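Local coordinates for protein sucrose 6(F)-phosphate phosphorylase (Thermoanaerobacterium thermosaccharolyticum DSM 571, PDB 6S9V) that is a bacterial phosphorylase whose catalytic domain is a TIM barrel of the alpha-amylase family, at residues 93-98 with 198-203; 188-193 with 235-240; 216-219 with 223-226. All blocks are in the same frame, centred on the assembly; numbering follows the deposited sequence.

Interaction 1: 93-98 with 198-203; sequences ILLDLM and KTFSNF
Leu-95 lies over one face of the Phe-200 ring: its methyl carbon CD1 sits 4.1 Å from the centroid of the Phe-200 ring and 10° off its normal, a CH-pi contact over the middle of that face. Nearer the backbone of the same leucine, CB reaches Phe-200 CE2 at 3.9 Å. The ring's edge is engaged as well, for Asp-96 O lies in the ring plane, 3.6 Å from Phe-200 CZ. This buried carbonyl has no hydrogen-bond partner in the model, and the faintly positive aromatic C-H groups probably offer it modest electrostatic compensation. A flat ring suits the place, serving a methyl with its face and an oxygen with its rim. In Phe-200 the CG lies anti to the carbonyl carbon (chi1 -76°), which sends the ring off the helix toward the strand. These are elements of a TIM barrel: strand 92-97 is a stave of the parallel barrel, and helix 187-202 is wrapped against its outside. Alternation along the strand turns Leu-95 toward the helix and Asp-96 away from it, so neighbouring residues can be apolar and acidic. Asp-96 OD1 is hydrogen-bonded to His-53 and OD2 forms a salt bridge with Arg-209; the Asp-96 side chain is about 5 Å from a bound sulfate ion. Around the hydrophobic pair, Val-208 of the adjoining strand touches Phe-200, while Trp-81 packs on Leu-95.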
loop_
_atom_site.group_PDB
_atom_site.type_symbol
_atom_site.label_atom_id
_atom_site.label_comp_id
_atom_site.label_asym_id
_atom_site.label_seq_id
_atom_site.Cartn_x
_atom_site.Cartn_y
_atom_site.Cartn_z
ATOM N N ILE A 93 8.632 1.115 12.142
ATOM C CA ILE A 93 7.332 0.458 12.036
ATOM C C ILE A 93 6.349 1.377 11.323
ATOM O O ILE A 93 6.208 2.552 11.670
ATOM C CB ILE A 93 6.797 0.057 13.421
ATOM C CG1 ILE A 93 7.797 -0.850 14.139
ATOM C CG2 ILE A 93 5.459 -0.643 13.280
ATOM C CD1 ILE A 93 8.176 -2.095 13.380
ATOM N N LEU A 94 5.676 0.836 10.314
ATOM C CA LEU A 94 4.601 1.506 9.600
ATOM C C LEU A 94 3.310 0.744 9.874
ATOM O O LEU A 94 3.242 -0.463 9.629
ATOM C CB LEU A 94 4.927 1.534 8.110
ATOM C CG LEU A 94 4.241 2.518 7.184
ATOM C CD1 LEU A 94 5.028 2.584 5.868
ATOM C CD2 LEU A 94 2.817 2.106 6.953
ATOM N N LEU A 95 2.298 1.442 10.389
ATOM C CA LEU A 95 0.993 0.847 10.641
ATOM C C LEU A 95 -0.102 1.617 9.916
ATOM O O LEU A 95 0.070 2.782 9.555
ATOM C CB LEU A 95 0.664 0.821 12.136
ATOM C CG LEU A 95 1.496 -0.065 13.055
ATOM C CD1 LEU A 95 0.941 0.032 14.481
ATOM C CD2 LEU A 95 1.498 -1.514 12.572
ATOM N N ASP A 96 -1.243 0.952 9.740
ATOM C CA ASP A 96 -2.405 1.535 9.085
ATOM C C ASP A 96 -3.325 2.231 10.075
ATOM O O ASP A 96 -3.618 1.699 11.152
ATOM C CB ASP A 96 -3.238 0.457 8.380
ATOM C CG ASP A 96 -2.536 -0.154 7.206
ATOM O OD1 ASP A 96 -1.721 -1.082 7.395
ATOM O OD2 ASP A 96 -2.828 0.291 6.085
ATOM N N LEU A 97 -3.837 3.389 9.666
ATOM C CA LEU A 97 -4.963 4.045 10.316
ATOM C C LEU A 97 -6.123 4.037 9.329
ATOM O O LEU A 97 -6.006 4.571 8.221
ATOM C CB LEU A 97 -4.606 5.474 10.730
ATOM C CG LEU A 97 -5.731 6.295 11.355
ATOM C CD1 LEU A 97 -6.260 5.583 12.604
ATOM C CD2 LEU A 97 -5.245 7.696 11.687
ATOM N N MET A 98 -7.223 3.393 9.708
ATOM C CA MET A 98 -8.395 3.317 8.834
ATOM C C MET A 98 -9.216 4.585 9.046
ATOM O O MET A 98 -10.234 4.615 9.747
ATOM C CB MET A 98 -9.190 2.049 9.109
ATOM C CG MET A 98 -8.708 0.831 8.283
ATOM S SD MET A 98 -6.940 0.397 8.397
ATOM C CE MET A 98 -6.843 -0.260 10.069
ATOM N N LYS A 198 -1.760 8.784 19.395
ATOM C CA LYS A 198 -1.104 8.711 20.697
ATOM C C LYS A 198 -0.717 7.282 21.048
ATOM O O LYS A 198 0.394 7.029 21.534
ATOM C CB LYS A 198 -2.038 9.292 21.757
ATOM C CG LYS A 198 -1.470 9.339 23.148
ATOM C CD LYS A 198 -2.308 10.245 24.035
ATOM C CE LYS A 198 -1.664 10.438 25.396
ATOM N NZ LYS A 198 -1.912 9.252 26.264
ATOM N N THR A 199 -1.624 6.334 20.818
ATOM C CA THR A 199 -1.329 4.926 21.070
ATOM C C THR A 199 -0.175 4.444 20.200
ATOM O O THR A 199 0.784 3.839 20.698
ATOM C CB THR A 199 -2.587 4.097 20.821
ATOM O OG1 THR A 199 -3.610 4.513 21.739
ATOM C CG2 THR A 199 -2.304 2.608 20.998
ATOM N N PHE A 200 -0.249 4.716 18.893
ATOM C CA PHE A 200 0.821 4.330 17.979
ATOM C C PHE A 200 2.157 4.896 18.442
ATOM O O PHE A 200 3.159 4.179 18.524
ATOM C CB PHE A 200 0.523 4.822 16.559
ATOM C CG PHE A 200 -0.535 4.014 15.809
ATOM C CD1 PHE A 200 -1.277 3.041 16.446
ATOM C CD2 PHE A 200 -0.768 4.241 14.456
ATOM C CE1 PHE A 200 -2.227 2.318 15.759
ATOM C CE2 PHE A 200 -1.725 3.503 13.754
ATOM C CZ PHE A 200 -2.447 2.547 14.407
ATOM N N SER A 201 2.189 6.199 18.725
ATOM C CA SER A 201 3.431 6.843 19.135
ATOM C C SER A 201 3.970 6.230 20.418
ATOM O O SER A 201 5.189 6.133 20.608
ATOM C CB SER A 201 3.192 8.342 19.323
ATOM O OG SER A 201 4.358 8.982 19.789
ATOM N N ASN A 202 3.073 5.852 21.331
ATOM C CA ASN A 202 3.490 5.275 22.600
ATOM C C ASN A 202 4.293 3.993 22.402
ATOM O O ASN A 202 5.139 3.657 23.239
ATOM C CB ASN A 202 2.255 5.006 23.463
ATOM C CG ASN A 202 2.605 4.456 24.826
ATOM O OD1 ASN A 202 2.510 3.250 25.065
ATOM N ND2 ASN A 202 3.010 5.336 25.732
ATOM N N PHE A 203 4.038 3.257 21.323
ATOM C CA PHE A 203 4.716 1.987 21.085
ATOM C C PHE A 203 5.729 2.058 19.947
ATOM O O PHE A 203 6.107 1.022 19.392
ATOM C CB PHE A 203 3.679 0.891 20.850
ATOM C CG PHE A 203 2.808 0.638 22.049
ATOM C CD1 PHE A 203 3.318 -0.015 23.159
ATOM C CD2 PHE A 203 1.490 1.063 22.075
ATOM C CE1 PHE A 203 2.530 -0.242 24.280
ATOM C CE2 PHE A 203 0.693 0.837 23.187
ATOM C CZ PHE A 203 1.214 0.183 24.290
#

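Interaction 2: 188-193 with 235-240; sequences LVREFL and LDWAKG
Arg-190 lies over one face of the Trp-237 indole, and this pair carries most of the contact between two successive outer helices of the TIM barrel, 187-202 and 230-244. The polar component is a cation-pi interaction: Arg-190 CZ stands 4.3 Å from the centroid of the five-membered ring, 19° off its normal. The guanidinium is tilted rather than stacked flat, its plane 35° from that of the indole, and NH1 is the atom that dips closest, 3.3 Å from Trp-237 CG. Delocalised positive charge suits the electron-rich face, and the position is only partly exposed. Arg-190 NE donates to Val-184 O, which helps to fix the rotation of the group above the ring.

The aliphatic part of the same arginine supplies the CH-pi component. Extended from CG to NE, the chain runs across the indole in the direction opposite to the tryptophan side chain; CD comes to 4.0 Å from the centroid of the six-membered ring, and CB approaches Trp-237 CZ2 at 3.5 Å. In Trp-237 a chi1 of 171° swings the indole away from the backbone N and out toward helix 187-202. One residue type thereby provides both a charge and a greasy stem for a ring wide enough to take both.

Apolar packing completes the interface. Phe-234, a turn before Trp-237, touches both Arg-190 and Leu-193. Buried Leu-193 meets the indole at its edge, near the ring plane, with CD1 4.2 Å from Trp-237 CZ3.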
loop_
_atom_site.group_PDB
_atom_site.type_symbol
_atom_site.label_atom_id
_atom_site.label_comp_id
_atom_site.label_asym_id
_atom_site.label_seq_id
_atom_site.Cartn_x
_atom_site.Cartn_y
_atom_site.Cartn_z
ATOM N N LEU A 188 -15.955 14.050 17.584
ATOM C CA LEU A 188 -15.715 12.768 18.235
ATOM C C LEU A 188 -14.767 11.894 17.420
ATOM O O LEU A 188 -13.936 11.175 17.987
ATOM C CB LEU A 188 -17.039 12.044 18.452
ATOM C CG LEU A 188 -18.029 12.712 19.404
ATOM C CD1 LEU A 188 -19.323 11.905 19.428
ATOM C CD2 LEU A 188 -17.450 12.858 20.807
ATOM N N VAL A 189 -14.894 11.926 16.092
ATOM C CA VAL A 189 -14.010 11.145 15.240
ATOM C C VAL A 189 -12.593 11.701 15.282
ATOM O O VAL A 189 -11.615 10.947 15.302
ATOM C CB VAL A 189 -14.551 11.103 13.800
ATOM C CG1 VAL A 189 -13.488 10.543 12.856
ATOM C CG2 VAL A 189 -15.828 10.284 13.740
ATOM N N ARG A 190 -12.449 13.024 15.289
ATOM C CA ARG A 190 -11.104 13.585 15.334
ATOM C C ARG A 190 -10.426 13.242 16.651
ATOM O O ARG A 190 -9.229 12.934 16.670
ATOM C CB ARG A 190 -11.156 15.091 15.095
ATOM C CG ARG A 190 -11.672 15.385 13.696
ATOM C CD ARG A 190 -11.391 16.774 13.201
ATOM N NE ARG A 190 -11.695 16.834 11.770
ATOM C CZ ARG A 190 -11.228 17.749 10.927
ATOM N NH1 ARG A 190 -10.414 18.708 11.352
ATOM N NH2 ARG A 190 -11.576 17.696 9.646
ATOM N N GLU A 191 -11.184 13.249 17.754
ATOM C CA GLU A 191 -10.644 12.809 19.037
ATOM C C GLU A 191 -10.235 11.343 18.977
ATOM O O GLU A 191 -9.187 10.955 19.510
ATOM C CB GLU A 191 -11.688 13.007 20.140
ATOM C CG GLU A 191 -11.976 14.453 20.509
ATOM C CD GLU A 191 -13.122 14.583 21.503
ATOM O OE1 GLU A 191 -13.896 13.616 21.661
ATOM O OE2 GLU A 191 -13.251 15.654 22.129
ATOM N N PHE A 192 -11.072 10.513 18.351
ATOM C CA PHE A 192 -10.774 9.093 18.184
ATOM C C PHE A 192 -9.481 8.884 17.408
ATOM O O PHE A 192 -8.608 8.118 17.831
ATOM C CB PHE A 192 -11.956 8.424 17.480
ATOM C CG PHE A 192 -11.719 6.995 17.086
ATOM C CD1 PHE A 192 -11.732 5.986 18.038
ATOM C CD2 PHE A 192 -11.514 6.657 15.762
ATOM C CE1 PHE A 192 -11.525 4.668 17.673
ATOM C CE2 PHE A 192 -11.312 5.336 15.392
ATOM C CZ PHE A 192 -11.321 4.346 16.351
ATOM N N LEU A 193 -9.330 9.575 16.277
ATOM C CA LEU A 193 -8.123 9.423 15.477
ATOM C C LEU A 193 -6.898 9.921 16.236
ATOM O O LEU A 193 -5.828 9.309 16.165
ATOM C CB LEU A 193 -8.272 10.161 14.146
ATOM C CG LEU A 193 -9.406 9.693 13.229
ATOM C CD1 LEU A 193 -9.464 10.549 11.976
ATOM C CD2 LEU A 193 -9.256 8.223 12.860
ATOM N N LEU A 235 -6.653 16.457 5.356
ATOM C CA LEU A 235 -5.252 16.061 5.248
ATOM C C LEU A 235 -4.352 17.013 6.024
ATOM O O LEU A 235 -3.455 16.575 6.757
ATOM C CB LEU A 235 -4.835 16.005 3.782
ATOM C CG LEU A 235 -5.448 14.886 2.947
ATOM C CD1 LEU A 235 -5.093 15.063 1.479
ATOM C CD2 LEU A 235 -4.988 13.519 3.455
ATOM N N ASP A 236 -4.582 18.321 5.890
ATOM C CA ASP A 236 -3.757 19.281 6.610
ATOM C C ASP A 236 -3.912 19.102 8.112
ATOM O O ASP A 236 -2.920 19.111 8.850
ATOM C CB ASP A 236 -4.128 20.714 6.213
ATOM C CG ASP A 236 -3.760 21.041 4.775
ATOM O OD1 ASP A 236 -2.952 20.303 4.173
ATOM O OD2 ASP A 236 -4.278 22.050 4.246
ATOM N N TRP A 237 -5.154 18.935 8.581
ATOM C CA TRP A 237 -5.389 18.692 9.996
ATOM C C TRP A 237 -4.657 17.444 10.460
ATOM O O TRP A 237 -3.952 17.459 11.476
ATOM C CB TRP A 237 -6.891 18.559 10.275
ATOM C CG TRP A 237 -7.150 18.087 11.677
ATOM C CD1 TRP A 237 -7.216 18.856 12.799
ATOM C CD2 TRP A 237 -7.366 16.739 12.104
ATOM N NE1 TRP A 237 -7.453 18.072 13.898
ATOM C CE2 TRP A 237 -7.551 16.767 13.498
ATOM C CE3 TRP A 237 -7.420 15.508 11.442
ATOM C CZ2 TRP A 237 -7.782 15.614 14.243
ATOM C CZ3 TRP A 237 -7.651 14.369 12.180
ATOM C CH2 TRP A 237 -7.830 14.427 13.565
ATOM N N ALA A 238 -4.817 16.345 9.719
ATOM C CA ALA A 238 -4.247 15.077 10.150
ATOM C C ALA A 238 -2.725 15.123 10.147
ATOM O O ALA A 238 -2.081 14.550 11.036
ATOM C CB ALA A 238 -4.761 13.951 9.257
ATOM N N LYS A 239 -2.130 15.784 9.150
ATOM C CA LYS A 239 -0.674 15.843 9.072
ATOM C C LYS A 239 -0.090 16.564 10.283
ATOM O O LYS A 239 0.900 16.107 10.870
ATOM C CB LYS A 239 -0.255 16.530 7.772
ATOM C CG LYS A 239 1.250 16.578 7.564
ATOM C CD LYS A 239 1.612 17.077 6.177
ATOM C CE LYS A 239 3.099 16.918 5.915
ATOM N NZ LYS A 239 3.614 17.940 4.964
ATOM N N GLY A 240 -0.699 17.689 10.679
ATOM C CA GLY A 240 -0.183 18.455 11.802
ATOM C C GLY A 240 -0.331 17.735 13.129
ATOM O O GLY A 240 0.544 17.823 13.996
#

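Interaction 3: 216-219 with 223-226; sequences VIKK and SCFF
Cys-224 turns its sulfur onto the backbone of 216-219 rather than onto a side chain. Lys-219 N donates a hydrogen bond to Cys-224 SG, 3.5 Å long with an N-H...S angle of 155°, a length usual for the large, weakly basic sulfur. The same atom lies 3.9 Å from Lys-218 CA. A chi1 of -62° places SG beside the backbone N, on the side of Lys-219; cysteine suits a buried spot where its sulfur can both accept a hydrogen bond and pack on the backbone.

Both lysines send their charged ends away from the cysteine. Lys-218 NZ pairs with Asp-181 and bonds to Tyr-215 O, whereas Lys-219 NZ forms a salt bridge with Glu-230, at the start of helix 230-244. Thr-222 OG1 spans the reversal between the segments through its bonds with Lys-219 O and Cys-224 N.

Next to the cysteine, Ser-223 OG accepts from Phe-225 N at 3.2 Å, while Cys-224 itself takes a left-handed backbone conformation. The whole is a compact non-regular loop, 216-219 and 223-226 lying side by side with an ST turn in the second, part of the long connection that follows the fourth strand of a TIM barrel.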
loop_
_atom_site.group_PDB
_atom_site.type_symbol
_atom_site.label_atom_id
_atom_site.label_comp_id
_atom_site.label_asym_id
_atom_site.label_seq_id
_atom_site.Cartn_x
_atom_site.Cartn_y
_atom_site.Cartn_z
ATOM N N VAL A 216 -12.857 9.852 2.396
ATOM C CA VAL A 216 -13.375 10.363 3.660
ATOM C C VAL A 216 -14.379 11.501 3.486
ATOM O O VAL A 216 -15.214 11.709 4.374
ATOM C CB VAL A 216 -12.247 10.830 4.609
ATOM C CG1 VAL A 216 -11.357 9.650 4.986
ATOM C CG2 VAL A 216 -11.434 11.994 4.016
ATOM N N ILE A 217 -14.354 12.233 2.373
ATOM C CA ILE A 217 -15.290 13.335 2.161
ATOM C C ILE A 217 -16.444 12.852 1.289
ATOM O O ILE A 217 -16.245 12.450 0.134
ATOM C CB ILE A 217 -14.610 14.559 1.523
ATOM C CG1 ILE A 217 -13.452 15.061 2.392
ATOM C CG2 ILE A 217 -15.637 15.679 1.289
ATOM C CD1 ILE A 217 -13.839 15.425 3.825
ATOM N N LYS A 218 -17.650 12.911 1.839
ATOM C CA LYS A 218 -18.872 12.649 1.092
ATOM C C LYS A 218 -19.546 13.983 0.805
ATOM O O LYS A 218 -19.701 14.811 1.709
ATOM C CB LYS A 218 -19.819 11.737 1.865
ATOM C CG LYS A 218 -19.408 10.263 1.890
ATOM C CD LYS A 218 -18.142 10.050 2.701
ATOM C CE LYS A 218 -17.925 8.582 2.985
ATOM N NZ LYS A 218 -16.633 8.329 3.659
ATOM N N LYS A 219 -19.920 14.197 -0.450
ATOM C CA LYS A 219 -20.641 15.411 -0.824
ATOM C C LYS A 219 -21.610 15.060 -1.939
ATOM O O LYS A 219 -21.185 14.590 -2.999
ATOM C CB LYS A 219 -19.677 16.513 -1.275
ATOM C CG LYS A 219 -20.350 17.849 -1.592
ATOM C CD LYS A 219 -19.367 18.844 -2.202
ATOM C CE LYS A 219 -18.566 19.578 -1.135
ATOM N NZ LYS A 219 -17.887 20.793 -1.671
ATOM N N SER A 223 -18.459 12.738 -6.974
ATOM C CA SER A 223 -18.128 11.318 -6.967
ATOM C C SER A 223 -17.918 10.784 -5.560
ATOM O O SER A 223 -17.910 9.565 -5.363
ATOM C CB SER A 223 -16.857 11.065 -7.782
ATOM O OG SER A 223 -15.747 11.688 -7.163
ATOM N N CYS A 224 -17.737 11.671 -4.583
ATOM C CA CYS A 224 -17.353 11.295 -3.227
ATOM C C CYS A 224 -15.998 10.599 -3.202
ATOM O O CYS A 224 -15.730 9.776 -2.320
ATOM C CB CYS A 224 -18.420 10.420 -2.576
ATOM S SG CYS A 224 -19.996 11.288 -2.425
ATOM N N PHE A 225 -15.132 10.925 -4.164
ATOM C CA PHE A 225 -13.746 10.471 -4.132
ATOM C C PHE A 225 -12.824 11.665 -4.334
ATOM O O PHE A 225 -12.946 12.399 -5.324
ATOM C CB PHE A 225 -13.443 9.399 -5.190
ATOM C CG PHE A 225 -12.044 8.861 -5.098
ATOM C CD1 PHE A 225 -11.703 7.955 -4.104
ATOM C CD2 PHE A 225 -11.065 9.276 -5.984
ATOM C CE1 PHE A 225 -10.404 7.471 -4.003
ATOM C CE2 PHE A 225 -9.771 8.794 -5.885
ATOM C CZ PHE A 225 -9.443 7.896 -4.901
ATOM N N PHE A 226 -11.895 11.829 -3.403
ATOM C CA PHE A 226 -10.972 12.955 -3.352
ATOM C C PHE A 226 -11.686 14.272 -3.653
ATOM O O PHE A 226 -11.347 15.007 -4.583
ATOM C CB PHE A 226 -9.798 12.735 -4.300
ATOM C CG PHE A 226 -8.556 13.439 -3.863
ATOM C CD1 PHE A 226 -7.712 12.854 -2.942
ATOM C CD2 PHE A 226 -8.258 14.702 -4.340
ATOM C CE1 PHE A 226 -6.579 13.508 -2.510
ATOM C CE2 PHE A 226 -7.127 15.357 -3.917
ATOM C CZ PHE A 226 -6.285 14.752 -2.998
#

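In the fold
All three contacts lie in one TIM barrel, between strand 92-97 and helix 230-244. Interactions 1 and 2 share helix 187-202, have centres about 14 Å apart and touch where Leu-97 CD1 packs on Leu-193 CD2 at 4.0 Å; their segments alternate along the chain. The helix thus binds strand 92-97 with its later turns and helix 230-244 with its earlier ones. Interaction 3 is nested inside the loop closed by interaction 2, in the connection between strand 207-210 and helix 230-244. Its centre is about 17 Å from that of interaction 2 and about 25 Å from that of interaction 1, with neither touched. One helix therefore joins the strand layer to the next outer helix, while interaction 3 shapes the loop leading into that helix.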